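Local structure of protein argonaute (Aquifex aeolicus, 1YVU) at residues K349-V354 against K386-G391; K415-V420 against K449-Q454; M665-F670 against D701-L706; P345-D350 against T481-Y486. The protein uses short single-stranded DNA guides to bind complementary RNA targets and cleaves the target RNA with the help of divalent metal cations. All blocks are in the same frame, centred on the assembly; numbering follows the deposited sequence.

Interaction 1 (K349-V354 against K386-G391); sequences KDVLSV and KLKIKG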
loop_
_atom_site.group_PDB
_atom_site.type_symbol
_atom_site.label_atom_id
_atom_site.label_comp_id
_atom_site.label_asym_id
_atom_site.label_seq_id
_atom_site.Cartn_x
_atom_site.Cartn_y
_atom_site.Cartn_z
ATOM N N LYS A 349 31.131 -9.877 -9.779
ATOM C CA LYS A 349 32.295 -9.007 -9.633
ATOM C C LYS A 349 33.227 -9.591 -8.566
ATOM O O LYS A 349 32.970 -9.472 -7.365
ATOM C CB LYS A 349 31.875 -7.563 -9.311
ATOM C CG LYS A 349 32.916 -6.547 -9.772
ATOM C CD LYS A 349 32.521 -5.117 -9.518
ATOM C CE LYS A 349 33.674 -4.199 -9.884
ATOM N NZ LYS A 349 33.311 -2.749 -9.764
ATOM N N ASP A 350 34.296 -10.249 -9.035
ATOM C CA ASP A 350 35.295 -10.897 -8.173
ATOM C C ASP A 350 36.011 -9.985 -7.171
ATOM O O ASP A 350 36.305 -10.414 -6.061
ATOM C CB ASP A 350 36.296 -11.788 -8.976
ATOM C CG ASP A 350 36.681 -11.223 -10.369
ATOM O OD1 ASP A 350 36.977 -10.009 -10.485
ATOM O OD2 ASP A 350 36.725 -12.017 -11.350
ATOM N N VAL A 351 36.187 -8.715 -7.543
ATOM C CA VAL A 351 36.841 -7.683 -6.725
ATOM C C VAL A 351 35.890 -6.499 -6.528
ATOM O O VAL A 351 35.330 -5.995 -7.503
ATOM C CB VAL A 351 38.128 -7.192 -7.446
ATOM C CG1 VAL A 351 38.615 -5.818 -6.939
ATOM C CG2 VAL A 351 39.217 -8.218 -7.272
ATOM N N LEU A 352 35.784 -5.990 -5.300
ATOM C CA LEU A 352 34.882 -4.852 -4.998
ATOM C C LEU A 352 35.485 -3.591 -4.328
ATOM O O LEU A 352 36.415 -3.691 -3.524
ATOM C CB LEU A 352 33.721 -5.344 -4.133
ATOM C CG LEU A 352 32.346 -5.726 -4.661
ATOM C CD1 LEU A 352 32.369 -6.560 -5.889
ATOM C CD2 LEU A 352 31.713 -6.485 -3.565
ATOM N N SER A 353 34.927 -2.418 -4.643
ATOM C CA SER A 353 35.376 -1.146 -4.060
ATOM C C SER A 353 34.321 -0.688 -3.054
ATOM O O SER A 353 33.186 -0.395 -3.432
ATOM C CB SER A 353 35.629 -0.084 -5.146
ATOM O OG SER A 353 34.507 0.087 -5.993
ATOM N N VAL A 354 34.697 -0.696 -1.771
ATOM C CA VAL A 354 33.812 -0.352 -0.649
ATOM C C VAL A 354 34.235 0.889 0.137
ATOM O O VAL A 354 35.426 1.104 0.334
ATOM C CB VAL A 354 33.768 -1.560 0.367
ATOM C CG1 VAL A 354 32.846 -1.292 1.554
ATOM C CG2 VAL A 354 33.316 -2.818 -0.337
ATOM N N LYS A 386 36.453 -10.435 -3.067
ATOM C CA LYS A 386 37.406 -9.678 -2.287
ATOM C C LYS A 386 37.009 -8.196 -2.175
ATOM O O LYS A 386 36.789 -7.516 -3.201
ATOM C CB LYS A 386 38.800 -9.832 -2.934
ATOM C CG LYS A 386 39.232 -11.289 -3.140
ATOM C CD LYS A 386 40.023 -11.457 -4.410
ATOM C CE LYS A 386 40.074 -12.919 -4.836
ATOM N NZ LYS A 386 40.753 -13.038 -6.163
ATOM N N LEU A 387 36.823 -7.726 -0.935
ATOM C CA LEU A 387 36.534 -6.306 -0.714
ATOM C C LEU A 387 37.869 -5.592 -0.601
ATOM O O LEU A 387 38.813 -6.088 0.028
ATOM C CB LEU A 387 35.774 -6.035 0.577
ATOM C CG LEU A 387 34.472 -6.715 0.944
ATOM C CD1 LEU A 387 33.805 -5.814 1.969
ATOM C CD2 LEU A 387 33.600 -6.896 -0.244
ATOM N N LYS A 388 37.946 -4.467 -1.299
ATOM C CA LYS A 388 39.111 -3.604 -1.317
ATOM C C LYS A 388 38.593 -2.254 -0.837
ATOM O O LYS A 388 37.823 -1.586 -1.547
ATOM C CB LYS A 388 39.681 -3.496 -2.734
ATOM C CG LYS A 388 40.343 -4.763 -3.218
ATOM C CD LYS A 388 41.086 -4.559 -4.521
ATOM C CE LYS A 388 41.995 -5.750 -4.798
ATOM N NZ LYS A 388 42.564 -5.676 -6.162
ATOM N N ILE A 389 38.957 -1.894 0.399
ATOM C CA ILE A 389 38.537 -0.630 1.020
ATOM C C ILE A 389 39.112 0.589 0.297
ATOM O O ILE A 389 40.327 0.728 0.117
ATOM C CB ILE A 389 38.882 -0.584 2.545
ATOM C CG1 ILE A 389 38.312 -1.827 3.247
ATOM C CG2 ILE A 389 38.249 0.665 3.190
ATOM C CD1 ILE A 389 38.995 -2.184 4.553
ATOM N N LYS A 390 38.190 1.408 -0.197
ATOM C CA LYS A 390 38.545 2.621 -0.886
ATOM C C LYS A 390 38.705 3.711 0.163
ATOM O O LYS A 390 39.759 4.343 0.194
ATOM C CB LYS A 390 37.497 3.014 -1.937
ATOM C CG LYS A 390 38.123 3.350 -3.302
ATOM C CD LYS A 390 37.152 3.966 -4.327
ATOM C CE LYS A 390 37.829 4.093 -5.713
ATOM N NZ LYS A 390 36.984 4.783 -6.741
ATOM N N GLY A 391 37.753 3.840 1.100
ATOM C CA GLY A 391 37.882 4.905 2.088
ATOM C C GLY A 391 37.073 4.929 3.365
ATOM O O GLY A 391 35.861 5.130 3.352
#
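Leu352 and Leu387 sit side by side on two parallel neighbouring strands of the Mid domain, 351-360 and 386-396. These belong to a four-stranded parallel sheet, in which 386-396 is an outermost strand. Five backbone hydrogen bonds alternate along the pair. The first runs from Lys386 N to Asp350 O at 3.0 Å, just before strand 351-360 begins. Leu352 N then donates a hydrogen bond to Lys386 O at 2.8 Å, and Leu352 O accepts one from Lys388 N.

Leu352, Val354, Leu387 and Ile389 share one face. Leu352 CD2 meets Leu387 CD2 at 3.8 Å. Leu387 CD1 lies 3.8 Å from Val354 CG2. Helix 368-381 packs on this face through Ile377 and Leu380, and Ile421 of strand 419-424 touches both Val354 and Leu387.

The other face carries Val351, Ser353, Lys386 and Lys388, and its lysines are exposed. The extended Lys388 chain crosses Val351 at a slant, with Lys388 CD 3.7 Å from Val351 CG1. Toward the end of the pair, Val354 N hydrogen-bonds to Lys388 O at 3.3 Å, coming from 37° above the carbonyl plane. Lys390 N then donates to Val354 O at 2.8 Å.

Interaction 2 (K415-V420 against K449-Q454); sequences KDVDLV and KMIPSQ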
loop_
_atom_site.group_PDB
_atom_site.type_symbol
_atom_site.label_atom_id
_atom_site.label_comp_id
_atom_site.label_asym_id
_atom_site.label_seq_id
_atom_site.Cartn_x
_atom_site.Cartn_y
_atom_site.Cartn_z
ATOM N N LYS A 415 31.550 8.465 -5.432
ATOM C CA LYS A 415 32.934 8.106 -5.808
ATOM C C LYS A 415 33.220 7.117 -6.949
ATOM O O LYS A 415 34.039 7.425 -7.828
ATOM C CB LYS A 415 33.746 7.757 -4.546
ATOM C CG LYS A 415 33.999 8.969 -3.678
ATOM C CD LYS A 415 34.710 8.640 -2.402
ATOM C CE LYS A 415 34.880 9.895 -1.582
ATOM N NZ LYS A 415 35.581 9.650 -0.293
ATOM N N ASP A 416 32.542 5.960 -6.884
ATOM C CA ASP A 416 32.554 4.827 -7.829
ATOM C C ASP A 416 32.318 3.547 -7.036
ATOM O O ASP A 416 32.478 2.436 -7.557
ATOM C CB ASP A 416 33.862 4.690 -8.630
ATOM C CG ASP A 416 33.637 4.181 -10.052
ATOM O OD1 ASP A 416 32.545 3.644 -10.361
ATOM O OD2 ASP A 416 34.568 4.333 -10.865
ATOM N N VAL A 417 31.897 3.704 -5.785
ATOM C CA VAL A 417 31.670 2.573 -4.902
ATOM C C VAL A 417 30.657 1.543 -5.337
ATOM O O VAL A 417 29.636 1.873 -5.946
ATOM C CB VAL A 417 31.355 2.997 -3.464
ATOM C CG1 VAL A 417 32.597 3.009 -2.687
ATOM C CG2 VAL A 417 30.681 4.368 -3.414
ATOM N N ASP A 418 31.012 0.288 -5.073
ATOM C CA ASP A 418 30.200 -0.879 -5.375
ATOM C C ASP A 418 29.286 -1.202 -4.198
ATOM O O ASP A 418 28.187 -1.741 -4.384
ATOM C CB ASP A 418 31.097 -2.077 -5.670
ATOM C CG ASP A 418 31.824 -1.971 -7.007
ATOM O OD1 ASP A 418 31.369 -1.244 -7.925
ATOM O OD2 ASP A 418 32.865 -2.643 -7.141
ATOM N N LEU A 419 29.764 -0.888 -2.989
ATOM C CA LEU A 419 29.038 -1.078 -1.713
ATOM C C LEU A 419 29.477 0.003 -0.719
ATOM O O LEU A 419 30.471 0.712 -0.935
ATOM C CB LEU A 419 29.309 -2.471 -1.121
ATOM C CG LEU A 419 28.661 -2.876 0.217
ATOM C CD1 LEU A 419 27.141 -2.898 0.160
ATOM C CD2 LEU A 419 29.163 -4.225 0.586
ATOM N N VAL A 420 28.690 0.183 0.332
ATOM C CA VAL A 420 29.006 1.165 1.364
ATOM C C VAL A 420 28.662 0.491 2.688
ATOM O O VAL A 420 27.507 0.088 2.897
ATOM C CB VAL A 420 28.142 2.475 1.189
ATOM C CG1 VAL A 420 28.313 3.417 2.366
ATOM C CG2 VAL A 420 28.513 3.220 -0.073
ATOM N N LYS A 449 21.434 7.607 -4.808
ATOM C CA LYS A 449 22.686 7.561 -5.562
ATOM C C LYS A 449 22.881 6.210 -6.204
ATOM O O LYS A 449 23.795 6.014 -7.017
ATOM C CB LYS A 449 23.848 7.865 -4.648
ATOM C CG LYS A 449 23.773 9.234 -4.104
ATOM C CD LYS A 449 24.570 9.341 -2.853
ATOM C CE LYS A 449 24.578 10.775 -2.374
ATOM N NZ LYS A 449 25.644 11.549 -3.071
HETATM N N MSE A 450 21.996 5.286 -5.822
HETATM C CA MSE A 450 21.941 3.915 -6.326
HETATM C C MSE A 450 23.084 3.020 -5.957
HETATM O O MSE A 450 23.301 1.981 -6.574
HETATM C CB MSE A 450 21.654 3.895 -7.830
HETATM C CG MSE A 450 20.313 4.567 -8.150
HETATM SE SE MSE A 450 19.970 4.945 -10.001
HETATM C CE MSE A 450 21.412 6.287 -10.313
ATOM N N ILE A 451 23.778 3.418 -4.899
ATOM C CA ILE A 451 24.912 2.679 -4.361
ATOM C C ILE A 451 24.392 1.753 -3.262
ATOM O O ILE A 451 23.823 2.211 -2.267
ATOM C CB ILE A 451 25.986 3.629 -3.720
ATOM C CG1 ILE A 451 26.395 4.742 -4.686
ATOM C CG2 ILE A 451 27.255 2.859 -3.415
ATOM C CD1 ILE A 451 26.771 5.988 -3.960
ATOM N N PRO A 452 24.563 0.423 -3.436
ATOM C CA PRO A 452 24.142 -0.587 -2.467
ATOM C C PRO A 452 24.674 -0.193 -1.087
ATOM O O PRO A 452 25.793 0.343 -0.982
ATOM C CB PRO A 452 24.871 -1.830 -2.958
ATOM C CG PRO A 452 24.912 -1.666 -4.355
ATOM C CD PRO A 452 25.173 -0.226 -4.609
ATOM N N SER A 453 23.889 -0.440 -0.046
ATOM C CA SER A 453 24.311 -0.066 1.298
ATOM C C SER A 453 23.993 -1.079 2.346
ATOM O O SER A 453 22.875 -1.576 2.384
ATOM C CB SER A 453 23.675 1.262 1.698
ATOM O OG SER A 453 22.314 1.325 1.285
ATOM N N GLN A 454 24.967 -1.346 3.217
ATOM C CA GLN A 454 24.799 -2.282 4.331
ATOM C C GLN A 454 24.992 -1.503 5.626
ATOM O O GLN A 454 26.110 -1.186 5.985
ATOM C CB GLN A 454 25.797 -3.448 4.247
ATOM C CG GLN A 454 25.552 -4.571 5.277
ATOM C CD GLN A 454 24.336 -5.435 4.956
ATOM O OE1 GLN A 454 24.343 -6.168 3.971
ATOM N NE2 GLN A 454 23.292 -5.350 5.785
#
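The parallel sheet built by strands of the Mid domain is completed here by its outermost strand, 454-457, which comes from the start of the PIWI domain and lies beside the start of strand 419-424. Val420 O accepts a hydrogen bond from Gln454 N at 2.9 Å. The bond is nearly straight, with an angle of 177° at the hydrogen, and the donor lies almost on the line of the carbonyl. Ser453 CA adds a CA-H...O contact to Val420 O at 3.6 Å.

The rest of the contact is mainly apolar. Ile451 comes from the loop that follows helix 437-448. Its CG2 branch, anti to the backbone N, reaches two valines. Ile451 CG2 touches Val420 CG2 at 3.6 Å and Val417 CG2 at 3.7 Å. Leu446 of helix 437-448 packs on both Ile451 and Val420. The Pro452 ring lies against the backbone carbonyl of Asp418. Leu419 starts out away from the loop, but Leu419 CD1 returns to Pro452 CB at 4.0 Å. Val477 of helix 466-480 touches Leu419 too.

The Asp418 side chain leaves the backbone away from the loop. Asp418 OD2 forms a salt bridge with Lys349 NZ and accepts a hydrogen bond from Ser353 N, which ties the residue just before strand 419-424 to strand 351-360. The charged and polar bonds of Asp418 thus serve the Mid strands, while apolar fit makes up much of the junction with the PIWI segment. The straight backbone bond is consistent with the parallel pairing that begins here.

Interaction 3 (M665-F670 against D701-L706); sequences MNYSSF and DIMYWL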
loop_
_atom_site.group_PDB
_atom_site.type_symbol
_atom_site.label_atom_id
_atom_site.label_comp_id
_atom_site.label_asym_id
_atom_site.label_seq_id
_atom_site.Cartn_x
_atom_site.Cartn_y
_atom_site.Cartn_z
HETATM N N MSE A 665 13.769 -14.548 -3.146
HETATM C CA MSE A 665 14.742 -13.893 -3.990
HETATM C C MSE A 665 15.092 -12.542 -3.439
HETATM O O MSE A 665 15.742 -11.742 -4.097
HETATM C CB MSE A 665 14.269 -13.811 -5.440
HETATM C CG MSE A 665 14.305 -15.145 -6.137
HETATM SE SE MSE A 665 15.845 -16.196 -5.596
HETATM C CE MSE A 665 16.995 -15.722 -6.986
ATOM N N ASN A 666 14.671 -12.306 -2.201
ATOM C CA ASN A 666 14.944 -11.062 -1.491
ATOM C C ASN A 666 16.107 -11.224 -0.525
ATOM O O ASN A 666 16.474 -10.291 0.178
ATOM C CB ASN A 666 13.696 -10.605 -0.775
ATOM C CG ASN A 666 12.693 -10.051 -1.713
ATOM O OD1 ASN A 666 13.016 -9.153 -2.492
ATOM N ND2 ASN A 666 11.465 -10.582 -1.679
ATOM N N TYR A 667 16.611 -12.458 -0.478
ATOM C CA TYR A 667 17.771 -12.888 0.293
ATOM C C TYR A 667 17.846 -12.381 1.717
ATOM O O TYR A 667 18.866 -11.848 2.154
ATOM C CB TYR A 667 19.059 -12.524 -0.463
ATOM C CG TYR A 667 19.087 -13.018 -1.876
ATOM C CD1 TYR A 667 18.695 -12.186 -2.937
ATOM C CD2 TYR A 667 19.503 -14.311 -2.170
ATOM C CE1 TYR A 667 18.732 -12.635 -4.276
ATOM C CE2 TYR A 667 19.540 -14.785 -3.504
ATOM C CZ TYR A 667 19.157 -13.932 -4.544
ATOM O OH TYR A 667 19.281 -14.324 -5.849
ATOM N N SER A 668 16.741 -12.515 2.431
ATOM C CA SER A 668 16.673 -12.087 3.814
ATOM C C SER A 668 16.149 -13.295 4.568
ATOM O O SER A 668 14.936 -13.442 4.791
ATOM C CB SER A 668 15.746 -10.882 3.925
ATOM O OG SER A 668 15.629 -10.453 5.264
ATOM N N SER A 669 17.075 -14.188 4.900
ATOM C CA SER A 669 16.735 -15.423 5.594
ATOM C C SER A 669 16.393 -15.326 7.070
ATOM O O SER A 669 15.651 -16.141 7.614
ATOM C CB SER A 669 17.863 -16.414 5.427
ATOM O OG SER A 669 19.149 -15.895 5.714
ATOM N N PHE A 670 16.961 -14.316 7.704
ATOM C CA PHE A 670 16.791 -14.108 9.126
ATOM C C PHE A 670 15.652 -13.154 9.419
ATOM O O PHE A 670 15.111 -13.119 10.515
ATOM C CB PHE A 670 18.140 -13.653 9.709
ATOM C CG PHE A 670 19.268 -14.637 9.437
ATOM C CD1 PHE A 670 20.100 -14.482 8.323
ATOM C CD2 PHE A 670 19.433 -15.786 10.233
ATOM C CE1 PHE A 670 21.089 -15.456 7.982
ATOM C CE2 PHE A 670 20.417 -16.769 9.905
ATOM C CZ PHE A 670 21.244 -16.593 8.772
ATOM N N ASP A 701 21.552 -4.603 -13.256
ATOM C CA ASP A 701 21.401 -6.029 -13.023
ATOM C C ASP A 701 21.784 -6.355 -11.582
ATOM O O ASP A 701 22.021 -7.509 -11.227
ATOM C CB ASP A 701 22.325 -6.773 -13.995
ATOM C CG ASP A 701 23.774 -6.274 -13.952
ATOM O OD1 ASP A 701 24.035 -5.187 -13.395
ATOM O OD2 ASP A 701 24.658 -6.972 -14.485
ATOM N N ILE A 702 21.800 -5.312 -10.757
ATOM C CA ILE A 702 22.172 -5.359 -9.339
ATOM C C ILE A 702 20.940 -5.097 -8.488
ATOM O O ILE A 702 20.116 -4.242 -8.831
ATOM C CB ILE A 702 23.243 -4.233 -9.045
ATOM C CG1 ILE A 702 24.529 -4.487 -9.816
ATOM C CG2 ILE A 702 23.620 -4.162 -7.611
ATOM C CD1 ILE A 702 25.117 -3.203 -10.374
HETATM N N MSE A 703 20.799 -5.839 -7.393
HETATM C CA MSE A 703 19.676 -5.588 -6.500
HETATM C C MSE A 703 20.192 -4.622 -5.412
HETATM O O MSE A 703 20.332 -5.002 -4.235
HETATM C CB MSE A 703 19.129 -6.898 -5.929
HETATM C CG MSE A 703 18.522 -7.836 -6.970
HETATM SE SE MSE A 703 17.589 -9.456 -6.302
HETATM C CE MSE A 703 15.996 -8.639 -5.512
ATOM N N TYR A 704 20.404 -3.357 -5.799
ATOM C CA TYR A 704 20.977 -2.343 -4.890
ATOM C C TYR A 704 20.146 -1.845 -3.687
ATOM O O TYR A 704 20.687 -1.187 -2.762
ATOM C CB TYR A 704 21.530 -1.142 -5.690
ATOM C CG TYR A 704 20.476 -0.265 -6.303
ATOM C CD1 TYR A 704 19.919 0.807 -5.576
ATOM C CD2 TYR A 704 19.977 -0.532 -7.594
ATOM C CE1 TYR A 704 18.899 1.585 -6.098
ATOM C CE2 TYR A 704 18.938 0.259 -8.141
ATOM C CZ TYR A 704 18.409 1.312 -7.374
ATOM O OH TYR A 704 17.415 2.104 -7.881
ATOM N N TRP A 705 18.850 -2.146 -3.713
ATOM C CA TRP A 705 17.924 -1.706 -2.674
ATOM C C TRP A 705 17.901 -2.531 -1.379
ATOM O O TRP A 705 17.588 -2.022 -0.295
ATOM C CB TRP A 705 16.531 -1.612 -3.291
ATOM C CG TRP A 705 16.119 -2.810 -4.143
ATOM C CD1 TRP A 705 15.480 -3.938 -3.707
ATOM C CD2 TRP A 705 16.360 -3.011 -5.542
ATOM N NE1 TRP A 705 15.312 -4.824 -4.737
ATOM C CE2 TRP A 705 15.842 -4.289 -5.881
ATOM C CE3 TRP A 705 16.971 -2.238 -6.552
ATOM C CZ2 TRP A 705 15.907 -4.831 -7.188
ATOM C CZ3 TRP A 705 17.047 -2.781 -7.889
ATOM C CH2 TRP A 705 16.518 -4.077 -8.178
ATOM N N LEU A 706 18.334 -3.781 -1.494
ATOM C CA LEU A 706 18.326 -4.721 -0.380
ATOM C C LEU A 706 19.079 -4.342 0.888
ATOM O O LEU A 706 18.816 -4.898 1.966
ATOM C CB LEU A 706 18.748 -6.114 -0.863
ATOM C CG LEU A 706 17.802 -6.710 -1.904
ATOM C CD1 LEU A 706 18.320 -8.058 -2.334
ATOM C CD2 LEU A 706 16.373 -6.828 -1.355
#
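Met703, a selenomethionine here, and Tyr667 make the buried part of this contact between two loops of the PIWI domain, which has an RNase H fold. Met703 SE lies in the plane of the Tyr667 ring at its edge, 3.9 Å from Tyr667 CE1 and 5.3 Å from the ring centroid. This is an edge-on Met-aromatic contact, and the two side chains cross at about a right angle. The Met703 chain bends at its last torsion (chi3 71°), which turns CE toward Met665 O.

Leu706, the C-terminal residue, is on the more open side, being partly exposed where Met703 and Tyr667 are buried. Leu706 CD1 meets Tyr667 CD1 at 4.2 Å. Leu706 CD1 and Leu706 CD2 both lie 3.8 Å from Asn666 O. Ala479 of helix 466-480 touches both Tyr667 and Leu706.

Asn666 OD1 comes within 4.2 Å of Leu706 CD2, but Asn666 ND2 is hydrogen-bonded to Thr663 O. Tyr667 OH is hydrogen-bonded to Tyr486 O. These polar ends thus find partners outside the two segments, Asn666 within its own loop and Tyr667 at Tyr486. Van der Waals contact and the selenium at the ring edge join the C-terminal end to loop 665-670 within the PIWI domain.

Interaction 4 (P345-D350 against T481-Y486); sequences PFVKKD and TGNIPY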
loop_
_atom_site.group_PDB
_atom_site.type_symbol
_atom_site.label_atom_id
_atom_site.label_comp_id
_atom_site.label_asym_id
_atom_site.label_seq_id
_atom_site.Cartn_x
_atom_site.Cartn_y
_atom_site.Cartn_z
ATOM N N PRO A 345 28.817 -18.503 -4.013
ATOM C CA PRO A 345 27.951 -17.569 -4.766
ATOM C C PRO A 345 28.111 -17.576 -6.304
ATOM O O PRO A 345 28.967 -18.253 -6.849
ATOM C CB PRO A 345 28.358 -16.208 -4.194
ATOM C CG PRO A 345 28.895 -16.550 -2.848
ATOM C CD PRO A 345 29.702 -17.751 -3.108
ATOM N N PHE A 346 27.250 -16.840 -6.999
ATOM C CA PHE A 346 27.347 -16.722 -8.442
ATOM C C PHE A 346 28.012 -15.382 -8.627
ATOM O O PHE A 346 27.362 -14.348 -8.598
ATOM C CB PHE A 346 25.965 -16.713 -9.092
ATOM C CG PHE A 346 25.249 -18.015 -8.996
ATOM C CD1 PHE A 346 24.461 -18.306 -7.880
ATOM C CD2 PHE A 346 25.353 -18.962 -10.031
ATOM C CE1 PHE A 346 23.778 -19.526 -7.795
ATOM C CE2 PHE A 346 24.682 -20.186 -9.968
ATOM C CZ PHE A 346 23.892 -20.475 -8.850
ATOM N N VAL A 347 29.323 -15.410 -8.783
ATOM C CA VAL A 347 30.117 -14.194 -8.930
ATOM C C VAL A 347 29.916 -13.291 -10.160
ATOM O O VAL A 347 30.051 -13.728 -11.300
ATOM C CB VAL A 347 31.624 -14.512 -8.734
ATOM C CG1 VAL A 347 31.861 -14.958 -7.298
ATOM C CG2 VAL A 347 32.089 -15.611 -9.716
ATOM N N LYS A 348 29.553 -12.038 -9.904
ATOM C CA LYS A 348 29.361 -11.055 -10.961
ATOM C C LYS A 348 30.548 -10.094 -10.959
ATOM O O LYS A 348 30.914 -9.551 -12.006
ATOM C CB LYS A 348 28.050 -10.292 -10.782
ATOM C CG LYS A 348 27.684 -9.387 -11.973
ATOM C CD LYS A 348 26.282 -8.797 -11.859
ATOM C CE LYS A 348 25.205 -9.846 -12.080
ATOM N NZ LYS A 348 23.851 -9.250 -12.031
ATOM N N LYS A 349 31.131 -9.877 -9.779
ATOM C CA LYS A 349 32.295 -9.007 -9.633
ATOM C C LYS A 349 33.227 -9.591 -8.566
ATOM O O LYS A 349 32.970 -9.472 -7.365
ATOM C CB LYS A 349 31.875 -7.563 -9.311
ATOM C CG LYS A 349 32.916 -6.547 -9.772
ATOM C CD LYS A 349 32.521 -5.117 -9.518
ATOM C CE LYS A 349 33.674 -4.199 -9.884
ATOM N NZ LYS A 349 33.311 -2.749 -9.764
ATOM N N ASP A 350 34.296 -10.249 -9.035
ATOM C CA ASP A 350 35.295 -10.897 -8.173
ATOM C C ASP A 350 36.011 -9.985 -7.171
ATOM O O ASP A 350 36.305 -10.414 -6.061
ATOM C CB ASP A 350 36.296 -11.788 -8.976
ATOM C CG ASP A 350 36.681 -11.223 -10.369
ATOM O OD1 ASP A 350 36.977 -10.009 -10.485
ATOM O OD2 ASP A 350 36.725 -12.017 -11.350
ATOM N N THR A 481 25.512 -6.966 -4.537
ATOM C CA THR A 481 26.625 -6.785 -5.471
ATOM C C THR A 481 26.579 -7.710 -6.669
ATOM O O THR A 481 27.553 -7.808 -7.430
ATOM C CB THR A 481 27.949 -6.965 -4.723
ATOM O OG1 THR A 481 27.985 -8.271 -4.121
ATOM C CG2 THR A 481 28.093 -5.892 -3.644
ATOM N N GLY A 482 25.437 -8.389 -6.804
ATOM C CA GLY A 482 25.196 -9.332 -7.888
ATOM C C GLY A 482 25.803 -10.710 -7.674
ATOM O O GLY A 482 25.539 -11.634 -8.441
ATOM N N ASN A 483 26.597 -10.847 -6.614
ATOM C CA ASN A 483 27.255 -12.096 -6.262
ATOM C C ASN A 483 26.299 -12.881 -5.363
ATOM O O ASN A 483 26.622 -13.245 -4.235
ATOM C CB ASN A 483 28.589 -11.790 -5.574
ATOM C CG ASN A 483 29.426 -10.743 -6.337
ATOM O OD1 ASN A 483 30.038 -11.047 -7.349
ATOM N ND2 ASN A 483 29.434 -9.516 -5.854
ATOM N N ILE A 484 25.107 -13.135 -5.910
ATOM C CA ILE A 484 24.015 -13.835 -5.240
ATOM C C ILE A 484 24.406 -15.192 -4.618
ATOM O O ILE A 484 25.020 -16.041 -5.275
ATOM C CB ILE A 484 22.756 -13.945 -6.163
ATOM C CG1 ILE A 484 23.061 -14.715 -7.451
ATOM C CG2 ILE A 484 22.210 -12.537 -6.476
ATOM C CD1 ILE A 484 21.841 -15.392 -8.054
ATOM N N PRO A 485 24.071 -15.400 -3.331
ATOM C CA PRO A 485 24.399 -16.650 -2.631
ATOM C C PRO A 485 23.804 -17.933 -3.185
ATOM O O PRO A 485 24.435 -19.003 -3.168
ATOM C CB PRO A 485 23.908 -16.380 -1.207
ATOM C CG PRO A 485 22.826 -15.358 -1.399
ATOM C CD PRO A 485 23.372 -14.465 -2.431
ATOM N N TYR A 486 22.597 -17.791 -3.700
ATOM C CA TYR A 486 21.852 -18.900 -4.235
ATOM C C TYR A 486 20.778 -18.394 -5.176
ATOM O O TYR A 486 20.527 -17.178 -5.248
ATOM C CB TYR A 486 21.202 -19.686 -3.072
ATOM C CG TYR A 486 20.401 -18.839 -2.087
ATOM C CD1 TYR A 486 19.081 -18.453 -2.364
ATOM C CD2 TYR A 486 20.969 -18.374 -0.909
ATOM C CE1 TYR A 486 18.352 -17.624 -1.500
ATOM C CE2 TYR A 486 20.248 -17.525 -0.022
ATOM C CZ TYR A 486 18.946 -17.153 -0.332
ATOM O OH TYR A 486 18.246 -16.283 0.471
#
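Pro345 opens a loop-to-loop contact in which 345-350, from the Mid domain, runs roughly antiparallel to 481-486 of the PIWI domain, where Asn483 is the centre of an inverse gamma turn. The first loop leads into strand 351-360, and the second follows helix 466-480. Pro345 CB rests 3.4 Å from Asn483 O.

At Phe346 the backbone N gives a hydrogen bond to Ile484 O at 2.9 Å. Ile484 O also lies in the plane of the Phe346 ring, at its edge, 3.5 Å from Phe346 CD1. Ile484 places CG1 between its backbone N and carbonyl carbon (chi1 60°), and Ile484 CG1 meets Phe346 CD1 at 3.9 Å. Phe346 O receives a CA-H...O contact from Asn483 CA.

Val347 turns mostly away and is exposed. Lys348 CB packs 3.7 Å from Gly482 O. Farther out, Lys348 NZ makes a long, weak ion pair with Asp701. Lys349 meets the other loop through its backbone N, while its amine goes to Asp418.

Asn483 grips the bend at Lys348 and Lys349. Its amide is held from the other end by Thr481, since Asn483 ND2 gives a hydrogen bond to Thr481 OG1. Thr481 OG1 is itself hydrogen-bonded to carbonyls of helix 466-480, so the helix end probably helps to fix the asparagine. Asn483 OD1 accepts two backbone hydrogen bonds. Lys348 N approaches Asn483 OD1 at 2.8 Å, tilted 34° from the carbonyl plane. Lys349 N lies in that plane on a lone pair, 2.9 Å from Asn483 OD1.

All four interactions lie on the same side of the chain's centre, in the lobe formed by the Mid and PIWI domains. Interactions 1 and 2, with centres 11 Å apart, build neighbouring parts of one parallel sheet and meet at Asp418. Interaction 4 shares Lys349 and Asp350 with interaction 1, and its loop along the chain encloses interaction 2. Interaction 3 comes last in sequence. Its centre is 12 Å from that of interaction 4, which it meets through Tyr667 and Tyr486, and 14 Å from that of interaction 2, where Tyr704 touches Pro452. Helix 466-480 borders interactions 2, 3 and 4. Together the contacts join the Mid sheet to the C-terminal part of the PIWI domain.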